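Local coordinates for trans-isoprenyl diphosphate synthase (Caulobacter crescentus, PDB 3OYR), which probably makes all-trans-octaprenyl diphosphate for the side chain of ubiquinone and menaquinone, by adding isopentenyl diphosphate units to farnesyl diphosphate, at residues A51-L56 and V130-F135; E194-A199 and L222-A227; L226-A231 and D338-R343. All coordinates share one frame; numbering follows the deposited sequence.

Contact 1: residues A51-L56 and V130-F135; sequences AIIPAL and VLVGDF
Ile53 puts its CG2 methyl over one face of the Phe135 ring, and Val132 fills the groove between Ile53 and Leu56. This is a helix-on-helix contact in the all-alpha isoprenoid synthase fold. Helix 52-61 lies across helix 126-147 at about a right angle, 92°, with the axes of the two short segments 9.9 Å apart. The CH-pi contact is close. Ile53 CG2 stands 3.6 Å from the ring centroid of Phe135, only 19° off the ring normal, and is shifted toward the rim on the CD2 and CE2 side. The gamma branch of Ile53 explains this: CG1 lies beside the backbone N (chi1 -68°), which leaves CG2 anti to it, and CG1 carries CD1 over the CD1 side of the same face, 3.9 Å from Phe135 CD1. Two methyls of one residue therefore hold the same ring. An alanine in place of Phe135 would probably open a gap under Ile53 and leave its CG2 and CD1 methyls without their aromatic partner. Val132 forms the second half of the contact. Its CG2 meets Leu56 CD1 at 3.8 Å and Ile53 CG1 at 4.1 Å. Its CG1 meets Leu56 CD2 at 4.0 Å, so the two Leu56 methyls each face a different methyl of Val132. Ile52 adds a looser touch on Val132. Further out, Leu103 and Trp124 pack on Leu56. The second subunit closes another side: Met172 of that subunit packs on Ile52, and its Val168 on Ile53 and Leu131. The contact thus borders the dimer interface. Val130 O accepts a hydrogen bond from NE2 of His104 on helix 87-109 of the same chain, and Asp134 OD2 is hydrogen-bonded to ND1 of His104 of the second subunit.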
# COMPACT_ATOMS: atom_id res chain seq x y z
N ALA B 51 -3.64 12.21 -14.21
CA ALA B 51 -3.58 13.54 -13.56
C ALA B 51 -4.08 13.62 -12.10
O ALA B 51 -3.59 14.45 -11.32
CB ALA B 51 -4.29 14.58 -14.44
N ILE B 52 -5.05 12.77 -11.75
CA ILE B 52 -5.59 12.68 -10.38
C ILE B 52 -4.49 12.36 -9.35
O ILE B 52 -4.46 12.93 -8.25
CB ILE B 52 -6.76 11.64 -10.30
CG1 ILE B 52 -8.08 12.28 -10.75
CG2 ILE B 52 -6.92 11.07 -8.87
CD1 ILE B 52 -9.34 11.44 -10.46
N ILE B 53 -3.56 11.49 -9.75
CA ILE B 53 -2.47 11.05 -8.88
C ILE B 53 -1.64 12.22 -8.30
O ILE B 53 -1.67 12.39 -7.08
CB ILE B 53 -1.60 9.93 -9.52
CG1 ILE B 53 -2.40 8.64 -9.64
CG2 ILE B 53 -0.38 9.70 -8.70
CD1 ILE B 53 -1.73 7.58 -10.52
N PRO B 54 -0.95 13.04 -9.14
CA PRO B 54 -0.23 14.19 -8.54
C PRO B 54 -1.14 15.26 -7.90
O PRO B 54 -0.72 15.93 -6.96
CB PRO B 54 0.54 14.78 -9.72
CG PRO B 54 -0.19 14.32 -10.94
CD PRO B 54 -0.66 12.95 -10.59
N ALA B 55 -2.37 15.40 -8.39
CA ALA B 55 -3.33 16.33 -7.77
C ALA B 55 -3.69 15.89 -6.34
O ALA B 55 -3.54 16.68 -5.41
CB ALA B 55 -4.60 16.47 -8.62
N LEU B 56 -4.11 14.64 -6.15
CA LEU B 56 -4.43 14.12 -4.81
C LEU B 56 -3.21 14.10 -3.88
O LEU B 56 -3.30 14.50 -2.71
CB LEU B 56 -5.09 12.73 -4.90
CG LEU B 56 -5.90 12.18 -3.71
CD1 LEU B 56 -6.82 11.06 -4.15
CD2 LEU B 56 -5.00 11.64 -2.60
N VAL B 130 -7.44 5.57 -1.59
CA VAL B 130 -6.82 4.26 -1.45
C VAL B 130 -5.83 3.97 -2.57
O VAL B 130 -4.68 3.64 -2.30
CB VAL B 130 -7.90 3.16 -1.31
CG1 VAL B 130 -7.33 1.75 -1.55
CG2 VAL B 130 -8.50 3.26 0.07
N LEU B 131 -6.27 4.17 -3.81
CA LEU B 131 -5.44 3.90 -5.00
C LEU B 131 -4.19 4.77 -5.13
O LEU B 131 -3.12 4.27 -5.53
CB LEU B 131 -6.28 3.92 -6.28
CG LEU B 131 -7.44 2.91 -6.42
CD1 LEU B 131 -8.21 3.14 -7.72
CD2 LEU B 131 -6.97 1.46 -6.33
N VAL B 132 -4.30 6.05 -4.80
CA VAL B 132 -3.14 6.96 -4.80
C VAL B 132 -2.16 6.58 -3.68
O VAL B 132 -0.94 6.61 -3.88
CB VAL B 132 -3.56 8.45 -4.73
CG1 VAL B 132 -2.33 9.37 -4.57
CG2 VAL B 132 -4.33 8.84 -6.02
N GLY B 133 -2.70 6.17 -2.54
CA GLY B 133 -1.87 5.55 -1.51
C GLY B 133 -1.11 4.36 -2.05
O GLY B 133 0.11 4.29 -1.86
N ASP B 134 -1.80 3.45 -2.75
CA ASP B 134 -1.13 2.31 -3.42
C ASP B 134 -0.02 2.73 -4.39
O ASP B 134 1.04 2.11 -4.41
CB ASP B 134 -2.13 1.38 -4.13
CG ASP B 134 -3.11 0.74 -3.17
OD1 ASP B 134 -2.87 0.78 -1.94
OD2 ASP B 134 -4.14 0.19 -3.65
N PHE B 135 -0.26 3.80 -5.16
CA PHE B 135 0.76 4.43 -6.03
C PHE B 135 2.01 4.87 -5.26
O PHE B 135 3.16 4.56 -5.65
CB PHE B 135 0.15 5.62 -6.81
CG PHE B 135 1.18 6.41 -7.64
CD1 PHE B 135 1.52 6.01 -8.92
CD2 PHE B 135 1.79 7.56 -7.11
CE1 PHE B 135 2.45 6.73 -9.67
CE2 PHE B 135 2.72 8.29 -7.86
CZ PHE B 135 3.05 7.88 -9.14

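Contact 2: residues E194-A199 and L222-A227; sequences ELFAAA and LNLGLA
Ala197 and Leu222 bring their CA atoms to 4.3 Å where the helical segments 194-199 and 222-227 run nearly antiparallel, with axes 7.2 Å apart and N-to-C directions at 149°. Small residues allow this closeness. Ala197 turns its CB onto the other backbone, 3.6 Å from Leu222 N. Further along, Gly225 has no side chain, and the ring of Phe196 settles against it with CD1 3.6 Å from Gly225 CA. A CB at that glycine would come within 3.2 Å of Phe196 CD1, so the fit is tight. The other flank of the ring meets Leu224, whose CD2 is 3.8 Å from Phe196 CD2. Phe196 reaches both partners because its CG lies beside the backbone N and anti to the carbonyl carbon (chi1 -80°). Leu222 was modelled in two conformers. In one of them its CD2 lies near Ala197 CB and beside Glu194, but these contacts are doubtful. The polar end of Glu194 belongs to other partners: OE2 makes salt bridges to Arg218 and Arg158, which probably balance its buried charge. Helix 68-79 adds to the setting, with Met72 touching both Phe196 and Leu224, and Arg69 also on Phe196. Helices 181-206 and 211-238 belong to the helical bundle of the isoprenoid synthase fold. Here they pack close to its active site: the Phe196 side chain is about 5 Å from a bound dimethylallyl diphosphate.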
# COMPACT_ATOMS: atom_id res chain seq x y z
N GLU B 194 7.17 1.58 14.69
CA GLU B 194 7.97 0.80 13.75
C GLU B 194 8.51 1.58 12.54
O GLU B 194 9.65 1.36 12.13
CB GLU B 194 7.17 -0.40 13.26
CG GLU B 194 8.04 -1.59 12.97
CD GLU B 194 8.50 -2.26 14.25
OE1 GLU B 194 7.67 -2.63 15.11
OE2 GLU B 194 9.72 -2.41 14.40
N LEU B 195 7.71 2.47 11.98
CA LEU B 195 8.14 3.34 10.86
C LEU B 195 9.28 4.31 11.29
O LEU B 195 10.28 4.52 10.55
CB LEU B 195 6.94 4.09 10.26
CG LEU B 195 7.24 4.78 8.92
CD1 LEU B 195 7.96 3.83 7.94
CD2 LEU B 195 5.97 5.28 8.32
N PHE B 196 9.18 4.83 12.52
CA PHE B 196 10.26 5.62 13.12
C PHE B 196 11.52 4.79 13.32
O PHE B 196 12.60 5.25 12.96
CB PHE B 196 9.86 6.24 14.46
CG PHE B 196 9.03 7.50 14.32
CD1 PHE B 196 7.68 7.49 14.60
CD2 PHE B 196 9.62 8.69 13.92
CE1 PHE B 196 6.93 8.67 14.49
CE2 PHE B 196 8.90 9.86 13.80
CZ PHE B 196 7.56 9.86 14.09
N ALA B 197 11.37 3.58 13.89
CA ALA B 197 12.50 2.67 14.03
C ALA B 197 13.14 2.35 12.67
O ALA B 197 14.36 2.37 12.55
CB ALA B 197 12.07 1.38 14.71
N ALA B 198 12.31 1.99 11.68
CA ALA B 198 12.73 1.70 10.29
C ALA B 198 13.44 2.86 9.61
O ALA B 198 14.49 2.66 8.97
CB ALA B 198 11.54 1.27 9.45
N ALA B 199 12.88 4.07 9.75
CA ALA B 199 13.49 5.28 9.21
C ALA B 199 14.91 5.47 9.71
O ALA B 199 15.82 5.68 8.90
CB ALA B 199 12.66 6.53 9.50
N LEU B 222 12.50 3.52 17.62
CA LEU B 222 11.37 2.77 18.19
C LEU B 222 10.85 3.47 19.44
O LEU B 222 9.63 3.77 19.56
CB LEU B 222 11.80 1.33 18.51
CG LEU B 222 10.74 0.23 18.62
CD1 LEU B 222 10.03 0.25 19.97
CD2 LEU B 222 9.74 0.29 17.49
N ASN B 223 11.75 3.77 20.36
CA ASN B 223 11.38 4.51 21.56
C ASN B 223 10.86 5.92 21.27
O ASN B 223 9.88 6.35 21.91
CB ASN B 223 12.51 4.51 22.59
CG ASN B 223 12.74 3.14 23.17
OD1 ASN B 223 11.92 2.63 23.94
ND2 ASN B 223 13.85 2.53 22.80
N LEU B 224 11.46 6.61 20.30
CA LEU B 224 10.94 7.93 19.89
C LEU B 224 9.49 7.81 19.41
O LEU B 224 8.65 8.62 19.78
CB LEU B 224 11.80 8.60 18.82
CG LEU B 224 11.29 10.01 18.53
CD1 LEU B 224 12.24 11.04 18.99
CD2 LEU B 224 10.98 10.21 17.10
N GLY B 225 9.21 6.77 18.63
CA GLY B 225 7.88 6.58 18.08
C GLY B 225 6.81 6.25 19.11
O GLY B 225 5.68 6.71 18.99
N LEU B 226 7.16 5.45 20.11
CA LEU B 226 6.24 5.19 21.24
C LEU B 226 5.87 6.50 21.97
O LEU B 226 4.68 6.82 22.13
CB LEU B 226 6.83 4.14 22.19
CG LEU B 226 6.98 2.75 21.55
CD1 LEU B 226 7.78 1.82 22.43
CD2 LEU B 226 5.62 2.14 21.29
N ALA B 227 6.89 7.27 22.35
CA ALA B 227 6.70 8.60 22.95
C ALA B 227 5.81 9.45 22.06
O ALA B 227 4.82 10.05 22.54
CB ALA B 227 8.08 9.31 23.17

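Contact 3: residues L226-A231 and D338-R343; sequences LAFQLA and DFAVSR. With DMA (dimethylallyl diphosphate), chain D; DMA (dimethylallyl diphosphate), chain G.
Arg343 lays its guanidinium flat on the ring of Phe228 and, with the same group, hydrogen-bonds to the backbone oxygen of that phenylalanine. The planes differ by 4° and their centres are 3.7 Å apart, a stacked cation-pi pair. The contact ties helix 211-238 of the all-alpha isoprenoid synthase fold to the C-terminal helix 328-342. The two segments run almost parallel, at 13°. NH1 of Arg343 donates to Phe228 O over 2.9 Å, within the guanidinium plane but tilted from the carbonyl plane. NE of Arg343 donates to Ala340 O over 3.0 Å, and NH2 is hydrogen-bonded to the O of Ala345, the last residue. These bonds fix the rotation of the group. CG of Arg343 sits between the backbone N and the carbonyl carbon (chi1 67°), and from there the extended chain carries NE back to Ala340 O. Ala231 CB lies close against Ala340 O, at 3.2 Å, and Val341 CG2 meets Ala227 CB. The positive charge over the ring probably also favours the phosphate beside it. Phe228 and Gln229 line pockets for dimethylallyl diphosphate. Gln229 NE2 is hydrogen-bonded to Asp233 OD1 and weakly to O1A of the chain G molecule, and Gln229 OE1 to Thr192 OG1. Phe228 turns its edge to the chain D molecule: CZ lies 3.3 Å from O2A, in the ring plane.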
# COMPACT_ATOMS: atom_id res chain seq x y z
N LEU B 226 7.16 5.45 20.11
CA LEU B 226 6.24 5.19 21.24
C LEU B 226 5.87 6.50 21.97
O LEU B 226 4.68 6.82 22.13
CB LEU B 226 6.83 4.14 22.19
CG LEU B 226 6.98 2.75 21.55
CD1 LEU B 226 7.78 1.82 22.43
CD2 LEU B 226 5.62 2.14 21.29
N ALA B 227 6.89 7.27 22.35
CA ALA B 227 6.70 8.60 22.95
C ALA B 227 5.81 9.45 22.06
O ALA B 227 4.82 10.05 22.54
CB ALA B 227 8.08 9.31 23.17
N PHE B 228 6.15 9.46 20.77
CA PHE B 228 5.46 10.25 19.76
C PHE B 228 3.97 9.93 19.74
O PHE B 228 3.13 10.84 19.79
CB PHE B 228 6.08 10.02 18.36
CG PHE B 228 5.54 10.94 17.29
CD1 PHE B 228 6.10 12.22 17.12
CD2 PHE B 228 4.48 10.55 16.47
CE1 PHE B 228 5.58 13.09 16.14
CE2 PHE B 228 3.97 11.42 15.47
CZ PHE B 228 4.52 12.68 15.31
N GLN B 229 3.64 8.64 19.68
CA GLN B 229 2.25 8.22 19.57
C GLN B 229 1.45 8.45 20.86
O GLN B 229 0.28 8.86 20.80
CB GLN B 229 2.17 6.76 19.14
CG GLN B 229 0.76 6.33 18.81
CD GLN B 229 0.12 7.16 17.70
OE1 GLN B 229 0.73 7.41 16.67
NE2 GLN B 229 -1.10 7.59 17.93
N LEU B 230 2.07 8.18 22.00
CA LEU B 230 1.49 8.54 23.31
C LEU B 230 1.14 10.02 23.39
O LEU B 230 0.02 10.37 23.78
CB LEU B 230 2.42 8.14 24.46
CG LEU B 230 2.48 6.63 24.68
CD1 LEU B 230 3.65 6.27 25.54
CD2 LEU B 230 1.22 6.14 25.32
N ALA B 231 2.07 10.89 22.99
CA ALA B 231 1.80 12.33 22.92
C ALA B 231 0.69 12.65 21.92
O ALA B 231 -0.16 13.47 22.21
CB ALA B 231 3.05 13.13 22.60
N ASP B 338 12.68 14.95 23.23
CA ASP B 338 11.92 15.83 24.13
C ASP B 338 10.78 16.51 23.42
O ASP B 338 9.68 16.68 23.99
CB ASP B 338 12.86 16.87 24.78
CG ASP B 338 13.81 16.23 25.79
OD1 ASP B 338 13.48 15.15 26.33
OD2 ASP B 338 14.89 16.80 26.04
N PHE B 339 11.03 16.88 22.17
CA PHE B 339 10.01 17.51 21.35
C PHE B 339 8.83 16.59 21.08
O PHE B 339 7.68 17.02 21.11
CB PHE B 339 10.59 18.03 20.02
CG PHE B 339 9.57 18.71 19.16
CD1 PHE B 339 9.16 20.01 19.45
CD2 PHE B 339 9.01 18.06 18.07
CE1 PHE B 339 8.22 20.65 18.65
CE2 PHE B 339 8.06 18.69 17.27
CZ PHE B 339 7.67 19.99 17.55
N ALA B 340 9.12 15.31 20.83
CA ALA B 340 8.05 14.31 20.66
C ALA B 340 7.02 14.35 21.79
O ALA B 340 5.82 14.24 21.53
CB ALA B 340 8.64 12.91 20.51
N VAL B 341 7.48 14.53 23.03
CA VAL B 341 6.61 14.62 24.21
C VAL B 341 6.02 16.03 24.41
O VAL B 341 4.84 16.16 24.74
CB VAL B 341 7.37 14.17 25.48
CG1 VAL B 341 6.47 14.17 26.70
CG2 VAL B 341 7.96 12.77 25.28
N SER B 342 6.83 17.07 24.20
CA SER B 342 6.39 18.45 24.52
C SER B 342 5.50 19.15 23.47
O SER B 342 4.72 20.05 23.82
CB SER B 342 7.58 19.35 24.88
OG SER B 342 8.41 19.59 23.76
N ARG B 343 5.60 18.72 22.21
CA ARG B 343 4.90 19.35 21.07
C ARG B 343 3.38 19.54 21.23
O ARG B 343 2.72 18.81 21.97
CB ARG B 343 5.15 18.56 19.78
CG ARG B 343 4.53 17.19 19.79
CD ARG B 343 5.21 16.17 18.86
NE ARG B 343 4.50 14.88 18.97
CZ ARG B 343 3.44 14.55 18.23
NH1 ARG B 343 2.85 13.37 18.40
NH2 ARG B 343 3.00 15.39 17.30
C1 DMA D . 0.48 11.45 11.85
O1 DMA D . 1.89 11.72 11.79
C2 DMA D . 0.63 9.99 12.04
C3 DMA D . 0.65 9.42 13.25
C4 DMA D . 0.39 10.19 14.52
C5 DMA D . 0.92 7.95 13.30
PA DMA D . 2.61 13.13 12.04
O1A DMA D . 4.11 13.00 11.94
O2A DMA D . 2.08 13.70 13.33
O3A DMA D . 1.97 13.91 10.77
PB DMA D . 2.65 14.99 9.77
O1B DMA D . 3.46 14.18 8.77
O2B DMA D . 1.36 15.53 9.19
O3B DMA D . 3.48 15.96 10.56
C1 DMA G . -2.21 6.01 13.28
O1 DMA G . -2.38 6.98 14.31
C2 DMA G . -2.15 6.60 11.91
C3 DMA G . -1.28 6.17 10.99
C4 DMA G . -0.28 5.08 11.22
C5 DMA G . -1.32 6.84 9.65
PA DMA G . -3.67 7.97 14.48
O1A DMA G . -3.65 8.33 15.94
O2A DMA G . -4.92 7.42 13.85
O3A DMA G . -3.11 9.22 13.62
PB DMA G . -3.92 10.57 13.25
O1B DMA G . -2.78 11.32 12.61
O2B DMA G . -4.42 11.12 14.57
O3B DMA G . -5.06 10.19 12.34

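How the contacts relate
All three contacts join helices of one alpha-helical fold. Contact 1 comes first along the chain, then contact 2, and contact 3 closes with the last helix. Contacts 2 and 3 have centres 11 Å apart and share Leu226 and Ala227, since both use helix 211-238. They touch where Phe196 CE1 meets Phe228 CD2 at 3.7 Å. This helix thus links the neighbouring helix 181-206 to the C-terminal helix beside the substrate pockets. Contact 1 stands apart. Its centre lies 26 Å from contact 2 and 30 Å from contact 3, across the chain's centre from the latter, and it lies beside the second subunit, away from the annotated sites.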